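Local coordinates for protein MmcR (Streptomyces lavendulae, PDB 3GWZ) that transfers the methyl group of S-adenosyl-L-methionine to the quinone hydroxyl of demethylated mitomycins A and B, giving the methoxy group of these anticancer agents, at residues A[301-313]-A[330-342]. Numbering follows the deposited sequence.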
ATOM      1  N   SER A 301      34.544 -29.346   2.491  1.00 22.80           N
ATOM      2  CA  SER A 301      33.395 -28.494   2.785  1.00 24.72           C
ATOM      3  C   SER A 301      33.818 -27.178   3.422  1.00 25.14           C
ATOM      4  O   SER A 301      34.885 -27.082   4.028  1.00 20.34           O
ATOM      5  CB  SER A 301      32.411 -29.213   3.710  1.00 18.58           C
ATOM      6  OG  SER A 301      31.739 -30.245   3.020  1.00 30.39           O
ATOM      7  N   ARG A 302      32.972 -26.162   3.278  1.00 21.34           N
ATOM      8  CA  ARG A 302      33.196 -24.898   3.959  1.00 19.31           C
ATOM      9  C   ARG A 302      31.965 -24.506   4.774  1.00 21.69           C
ATOM     10  O   ARG A 302      30.833 -24.794   4.382  1.00 16.31           O
ATOM     11  CB  ARG A 302      33.559 -23.795   2.956  1.00 26.43           C
ATOM     12  CG  ARG A 302      34.940 -23.954   2.313  1.00 28.20           C
ATOM     13  CD  ARG A 302      36.033 -23.964   3.372  1.00 32.17           C
ATOM     14  NE  ARG A 302      37.378 -23.995   2.800  1.00 37.44           N
ATOM     15  CZ  ARG A 302      38.118 -25.092   2.673  1.00 37.84           C
ATOM     16  NH1 ARG A 302      37.648 -26.270   3.067  1.00 28.09           N
ATOM     17  NH2 ARG A 302      39.334 -25.011   2.144  1.00 39.48           N
ATOM     18  N   LEU A 303      32.197 -23.877   5.923  1.00 18.48           N
ATOM     19  CA  LEU A 303      31.115 -23.334   6.735  1.00 17.02           C
ATOM     20  C   LEU A 303      31.256 -21.823   6.766  1.00 17.21           C
ATOM     21  O   LEU A 303      32.355 -21.307   7.006  1.00 15.41           O
ATOM     22  CB  LEU A 303      31.181 -23.881   8.162  1.00 15.13           C
ATOM     23  CG  LEU A 303      30.325 -23.165   9.215  1.00 17.70           C
ATOM     24  CD1 LEU A 303      28.849 -23.261   8.866  1.00 14.99           C
ATOM     25  CD2 LEU A 303      30.578 -23.760  10.598  1.00 17.72           C
ATOM     26  N   LEU A 304      30.160 -21.120   6.489  1.00 12.64           N
ATOM     27  CA  LEU A 304      30.137 -19.669   6.605  1.00 17.06           C
ATOM     28  C   LEU A 304      29.307 -19.254   7.812  1.00 18.61           C
ATOM     29  O   LEU A 304      28.080 -19.313   7.784  1.00 13.60           O
ATOM     30  CB  LEU A 304      29.545 -19.014   5.354  1.00 13.76           C
ATOM     31  CG  LEU A 304      30.140 -19.425   4.004  1.00 18.73           C
ATOM     32  CD1 LEU A 304      29.511 -18.594   2.887  1.00 19.38           C
ATOM     33  CD2 LEU A 304      31.659 -19.275   4.011  1.00 18.20           C
ATOM     34  N   VAL A 305      29.979 -18.838   8.876  1.00 15.35           N
ATOM     35  CA  VAL A 305      29.283 -18.235   9.985  1.00 12.51           C
ATOM     36  C   VAL A 305      29.089 -16.762   9.634  1.00 16.65           C
ATOM     37  O   VAL A 305      30.048 -16.024   9.457  1.00 13.50           O
ATOM     38  CB  VAL A 305      30.061 -18.391  11.307  1.00 14.29           C
ATOM     39  CG1 VAL A 305      29.423 -17.518  12.386  1.00 16.56           C
ATOM     40  CG2 VAL A 305      30.056 -19.847  11.740  1.00 17.17           C
ATOM     41  N   ILE A 306      27.836 -16.348   9.492  1.00 14.64           N
ATOM     42  CA  ILE A 306      27.536 -14.985   9.079  1.00 13.28           C
ATOM     43  C   ILE A 306      26.857 -14.265  10.233  1.00 15.97           C
ATOM     44  O   ILE A 306      25.710 -14.550  10.568  1.00 14.98           O
ATOM     45  CB  ILE A 306      26.656 -14.983   7.816  1.00 11.38           C
ATOM     46  CG1 ILE A 306      27.359 -15.785   6.710  1.00 16.03           C
ATOM     47  CG2 ILE A 306      26.362 -13.556   7.358  1.00 11.90           C
ATOM     48  CD1 ILE A 306      26.480 -16.104   5.512  1.00 15.98           C
ATOM     49  N   ASP A 307      27.575 -13.359  10.878  1.00 16.15           N
ATOM     50  CA  ASP A 307      27.004 -12.739  12.068  1.00 16.35           C
ATOM     51  C   ASP A 307      27.615 -11.379  12.363  1.00 20.19           C
ATOM     52  O   ASP A 307      28.518 -10.918  11.656  1.00 16.78           O
ATOM     53  CB  ASP A 307      27.116 -13.678  13.283  1.00 14.92           C
ATOM     54  CG  ASP A 307      25.785 -13.846  14.019  1.00 21.22           C
ATOM     55  OD1 ASP A 307      25.030 -12.853  14.118  1.00 22.11           O
ATOM     56  OD2 ASP A 307      25.488 -14.969  14.498  1.00 18.63           O
ATOM     57  N   ASN A 308      27.079 -10.725  13.386  1.00 16.31           N
ATOM     58  CA  ASN A 308      27.595  -9.448  13.829  1.00 18.51           C
ATOM     59  C   ASN A 308      28.866  -9.721  14.622  1.00 20.41           C
ATOM     60  O   ASN A 308      28.844 -10.497  15.572  1.00 28.21           O
ATOM     61  CB  ASN A 308      26.543  -8.735  14.688  1.00 17.18           C
ATOM     62  CG  ASN A 308      25.196  -8.605  13.976  1.00 16.51           C
ATOM     63  OD1 ASN A 308      25.140  -8.274  12.795  1.00 18.78           O
ATOM     64  ND2 ASN A 308      24.108  -8.874  14.693  1.00 13.62           N
ATOM     65  N   LEU A 309      29.978  -9.123  14.220  1.00 16.57           N
ATOM     66  CA  LEU A 309      31.218  -9.314  14.964  1.00 20.76           C
ATOM     67  C   LEU A 309      31.585  -8.076  15.763  1.00 21.64           C
ATOM     68  O   LEU A 309      31.535  -6.961  15.250  1.00 22.56           O
ATOM     69  CB  LEU A 309      32.377  -9.709  14.042  1.00 21.93           C
ATOM     70  CG  LEU A 309      32.649 -11.218  13.975  1.00 26.29           C
ATOM     71  CD1 LEU A 309      31.401 -11.955  13.556  1.00 26.02           C
ATOM     72  CD2 LEU A 309      33.792 -11.527  13.031  1.00 31.09           C
ATOM     73  N   ILE A 310      31.955  -8.291  17.020  1.00 17.66           N
ATOM     74  CA  ILE A 310      32.416  -7.221  17.896  1.00 18.58           C
ATOM     75  C   ILE A 310      33.896  -6.966  17.657  1.00 27.37           C
ATOM     76  O   ILE A 310      34.720  -7.872  17.819  1.00 23.74           O
ATOM     77  CB  ILE A 310      32.258  -7.620  19.367  1.00 18.75           C
ATOM     78  CG1 ILE A 310      30.782  -7.856  19.694  1.00 16.90           C
ATOM     79  CG2 ILE A 310      32.902  -6.565  20.290  1.00 22.97           C
ATOM     80  CD1 ILE A 310      29.935  -6.617  19.526  1.00 16.71           C
ATOM     81  N   ASP A 311      34.225  -5.742  17.259  1.00 22.50           N
ATOM     82  CA  ASP A 311      35.615  -5.347  17.096  1.00 33.24           C
ATOM     83  C   ASP A 311      36.027  -4.401  18.218  1.00 33.01           C
ATOM     84  O   ASP A 311      35.386  -4.355  19.273  1.00 23.26           O
ATOM     85  CB  ASP A 311      35.865  -4.724  15.717  1.00 31.28           C
ATOM     86  CG  ASP A 311      35.070  -3.453  15.490  1.00 26.30           C
ATOM     87  OD1 ASP A 311      34.560  -2.871  16.471  1.00 32.10           O
ATOM     88  OD2 ASP A 311      34.958  -3.030  14.320  1.00 41.78           O
ATOM     89  N   GLU A 312      37.086  -3.635  17.979  1.00 27.39           N
ATOM     90  CA  GLU A 312      37.707  -2.841  19.032  1.00 28.17           C
ATOM     91  C   GLU A 312      36.859  -1.653  19.468  1.00 23.33           C
ATOM     92  O   GLU A 312      36.917  -1.243  20.621  1.00 30.44           O
ATOM     93  CB  GLU A 312      39.101  -2.373  18.594  1.00 38.35           C
ATOM     94  CG  GLU A 312      40.116  -3.504  18.432  1.00 45.82           C
ATOM     95  CD  GLU A 312      39.674  -4.564  17.424  1.00 60.11           C
ATOM     96  OE1 GLU A 312      39.053  -4.201  16.398  1.00 52.74           O
ATOM     97  OE2 GLU A 312      39.951  -5.762  17.658  1.00 59.69           O
ATOM     98  N   ARG A 313      36.087  -1.088  18.549  1.00 23.36           N
ATOM     99  CA  ARG A 313      35.222   0.037  18.900  1.00 24.93           C
ATOM    100  C   ARG A 313      33.838  -0.139  18.281  1.00 20.65           C
ATOM    101  O   ARG A 313      33.525   0.472  17.267  1.00 21.79           O
ATOM    102  CB  ARG A 313      35.843   1.366  18.459  1.00 31.49           C
ATOM    103  CG  ARG A 313      35.297   2.565  19.224  1.00 42.48           C
ATOM    104  CD  ARG A 313      35.599   3.870  18.518  1.00 46.68           C
ATOM    105  NE  ARG A 313      35.183   3.822  17.122  1.00 55.41           N
ATOM    106  CZ  ARG A 313      35.088   4.884  16.330  1.00 49.88           C
ATOM    107  NH1 ARG A 313      35.372   6.093  16.799  1.00 56.86           N
ATOM    108  NH2 ARG A 313      34.702   4.735  15.071  1.00 56.06           N
ATOM    109  N   GLY A 330      18.852 -14.686  25.760  1.00  9.51           N
ATOM    110  CA  GLY A 330      20.088 -14.861  26.495  1.00 10.36           C
ATOM    111  C   GLY A 330      21.309 -15.004  25.605  1.00 13.66           C
ATOM    112  O   GLY A 330      22.314 -15.597  26.000  1.00 14.45           O
ATOM    113  N   GLY A 331      21.226 -14.452  24.402  1.00  9.74           N
ATOM    114  CA  GLY A 331      22.344 -14.465  23.479  1.00 14.26           C
ATOM    115  C   GLY A 331      23.332 -13.342  23.709  1.00 14.88           C
ATOM    116  O   GLY A 331      23.254 -12.624  24.696  1.00 13.82           O
ATOM    117  N   ALA A 332      24.269 -13.197  22.775  1.00 14.79           N
ATOM    118  CA  ALA A 332      25.340 -12.215  22.876  1.00 13.39           C
ATOM    119  C   ALA A 332      26.103 -12.195  21.565  1.00 13.60           C
ATOM    120  O   ALA A 332      26.268 -13.232  20.924  1.00 15.83           O
ATOM    121  CB  ALA A 332      26.295 -12.575  24.013  1.00 13.70           C
ATOM    122  N   GLU A 333      26.570 -11.017  21.172  1.00 13.91           N
ATOM    123  CA  GLU A 333      27.464 -10.899  20.025  1.00 14.22           C
ATOM    124  C   GLU A 333      28.853 -11.281  20.485  1.00 16.57           C
ATOM    125  O   GLU A 333      29.188 -11.132  21.668  1.00 15.57           O
ATOM    126  CB  GLU A 333      27.468  -9.467  19.475  1.00 17.15           C
ATOM    127  CG  GLU A 333      26.083  -8.896  19.166  1.00 13.59           C
ATOM    128  CD  GLU A 333      25.436  -9.506  17.923  1.00 18.02           C
ATOM    129  OE1 GLU A 333      25.864 -10.599  17.485  1.00 19.52           O
ATOM    130  OE2 GLU A 333      24.484  -8.891  17.386  1.00 16.88           O
ATOM    131  N   ARG A 334      29.661 -11.769  19.549  1.00 14.90           N
ATOM    132  CA  ARG A 334      31.006 -12.227  19.854  1.00 17.35           C
ATOM    133  C   ARG A 334      32.029 -11.579  18.916  1.00 18.24           C
ATOM    134  O   ARG A 334      31.681 -11.129  17.820  1.00 18.02           O
ATOM    135  CB  ARG A 334      31.083 -13.751  19.712  1.00 13.47           C
ATOM    136  CG  ARG A 334      30.441 -14.538  20.863  1.00 15.60           C
ATOM    137  CD  ARG A 334      30.367 -16.021  20.497  1.00 18.05           C
ATOM    138  NE  ARG A 334      29.732 -16.819  21.536  1.00 16.05           N
ATOM    139  CZ  ARG A 334      28.464 -17.219  21.505  1.00 19.52           C
ATOM    140  NH1 ARG A 334      27.680 -16.900  20.471  1.00 14.50           N
ATOM    141  NH2 ARG A 334      27.983 -17.952  22.504  1.00 15.04           N
ATOM    142  N   SER A 335      33.281 -11.525  19.365  1.00 14.97           N
ATOM    143  CA  SER A 335      34.401 -11.129  18.514  1.00 18.58           C
ATOM    144  C   SER A 335      34.840 -12.339  17.695  1.00 20.52           C
ATOM    145  O   SER A 335      34.449 -13.466  17.992  1.00 17.72           O
ATOM    146  CB  SER A 335      35.577 -10.650  19.366  1.00 21.67           C
ATOM    147  OG  SER A 335      36.208 -11.747  20.005  1.00 20.80           O
ATOM    148  N   GLU A 336      35.650 -12.116  16.667  1.00 20.73           N
ATOM    149  CA  GLU A 336      36.151 -13.241  15.883  1.00 21.54           C
ATOM    150  C   GLU A 336      36.963 -14.215  16.742  1.00 18.70           C
ATOM    151  O   GLU A 336      36.865 -15.416  16.565  1.00 20.05           O
ATOM    152  CB  GLU A 336      36.972 -12.763  14.680  1.00 25.51           C
ATOM    153  CG  GLU A 336      37.403 -13.882  13.750  1.00 27.91           C
ATOM    154  CD  GLU A 336      38.136 -13.382  12.509  1.00 36.67           C
ATOM    155  OE1 GLU A 336      37.720 -12.353  11.929  1.00 38.33           O
ATOM    156  OE2 GLU A 336      39.125 -14.031  12.111  1.00 37.26           O
ATOM    157  N   SER A 337      37.755 -13.695  17.678  1.00 19.81           N
ATOM    158  CA  SER A 337      38.573 -14.557  18.527  1.00 24.22           C
ATOM    159  C   SER A 337      37.712 -15.396  19.462  1.00 25.45           C
ATOM    160  O   SER A 337      38.034 -16.548  19.763  1.00 17.17           O
ATOM    161  CB  SER A 337      39.598 -13.748  19.332  1.00 26.96           C
ATOM    162  OG  SER A 337      38.969 -12.862  20.237  1.00 31.43           O
ATOM    163  N   GLU A 338      36.613 -14.821  19.931  1.00 21.59           N
ATOM    164  CA  GLU A 338      35.662 -15.599  20.713  1.00 21.39           C
ATOM    165  C   GLU A 338      35.050 -16.734  19.889  1.00 17.62           C
ATOM    166  O   GLU A 338      34.940 -17.868  20.366  1.00 20.59           O
ATOM    167  CB  GLU A 338      34.597 -14.682  21.333  1.00 19.97           C
ATOM    168  CG  GLU A 338      35.118 -13.980  22.587  1.00 23.15           C
ATOM    169  CD  GLU A 338      34.257 -12.809  23.032  1.00 27.25           C
ATOM    170  OE1 GLU A 338      33.429 -12.324  22.235  1.00 21.10           O
ATOM    171  OE2 GLU A 338      34.420 -12.371  24.185  1.00 30.18           O
ATOM    172  N   PHE A 339      34.662 -16.447  18.648  1.00 16.00           N
ATOM    173  CA  PHE A 339      34.149 -17.501  17.785  1.00 16.42           C
ATOM    174  C   PHE A 339      35.235 -18.559  17.550  1.00 19.72           C
ATOM    175  O   PHE A 339      34.967 -19.760  17.612  1.00 16.76           O
ATOM    176  CB  PHE A 339      33.674 -16.946  16.438  1.00 12.07           C
ATOM    177  CG  PHE A 339      32.226 -16.533  16.419  1.00 18.43           C
ATOM    178  CD1 PHE A 339      31.224 -17.437  16.740  1.00 24.23           C
ATOM    179  CD2 PHE A 339      31.867 -15.241  16.064  1.00 26.08           C
ATOM    180  CE1 PHE A 339      29.887 -17.050  16.722  1.00 22.28           C
ATOM    181  CE2 PHE A 339      30.533 -14.853  16.037  1.00 24.95           C
ATOM    182  CZ  PHE A 339      29.547 -15.759  16.363  1.00 16.61           C
ATOM    183  N   ALA A 340      36.456 -18.099  17.283  1.00 20.24           N
ATOM    184  CA  ALA A 340      37.567 -19.000  16.961  1.00 19.02           C
ATOM    185  C   ALA A 340      37.818 -20.000  18.081  1.00 20.28           C
ATOM    186  O   ALA A 340      38.094 -21.173  17.825  1.00 20.28           O
ATOM    187  CB  ALA A 340      38.832 -18.199  16.661  1.00 20.14           C
ATOM    188  N   ALA A 341      37.718 -19.534  19.325  1.00 19.23           N
ATOM    189  CA  ALA A 341      37.871 -20.413  20.478  1.00 20.83           C
ATOM    190  C   ALA A 341      36.814 -21.516  20.506  1.00 20.50           C
ATOM    191  O   ALA A 341      37.125 -22.682  20.797  1.00 19.08           O
ATOM    192  CB  ALA A 341      37.835 -19.605  21.775  1.00 23.97           C
ATOM    193  N   LEU A 342      35.564 -21.153  20.215  1.00 18.42           N
ATOM    194  CA  LEU A 342      34.477 -22.132  20.171  1.00 17.93           C
ATOM    195  C   LEU A 342      34.646 -23.058  18.963  1.00 15.26           C
ATOM    196  O   LEU A 342      34.382 -24.258  19.037  1.00 21.48           O
ATOM    197  CB  LEU A 342      33.115 -21.426  20.132  1.00 17.56           C
ATOM    198  CG  LEU A 342      32.835 -20.506  21.329  1.00 18.30           C
ATOM    199  CD1 LEU A 342      31.582 -19.670  21.105  1.00 16.46           C
ATOM    200  CD2 LEU A 342      32.719 -21.300  22.641  1.00 19.60           C
TER
HETATM  201  O   HOH W   1      27.934 -12.274  17.026  1.00 18.59           O
HETATM  202  O   HOH W   2      36.278  -9.309  16.006  1.00 24.32           O
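The backbones come nearest at Ile310 and Ser335 (CA to CA 4.4 Å), and a hydrogen bond joins Ile310 N to Arg334 O (3.0 Å). Two waters extend this link: one donates to Asn308 O and Glu333 OE1 while accepting from Arg334 N, and the other joins Ile310 O to Glu336 N. Asn308, a substrate-binding residue, gives ND2 to Glu333 OE2 at 2.7 Å, on the syn side but tilted out of the plane of a carboxylate turned 74° from the amide. With a bend at chi2 (-73°), Glu333 sets its carboxylate against Asn308 CB, and OE1 also receives His279 ND1. This double grip is consistent with Glu333 positioning Asn308 and the probable base His279. Glu333 CB packs on Ile310 CG1 at 3.7 Å. Leu309 splits its methyls: CD2 touches Glu336 CB at 3.8 Å, and CD1 comes obliquely to Phe339 CE2 at 3.9 Å. Val305 CG1 lies over one face of that ring and Arg334 CB, offset toward the rim, over the other. In the Rossmann-like domain, the contact joins strand 302-308 and the residues that follow it to the loop after helix 316-329 and the first turns of helix 336-344.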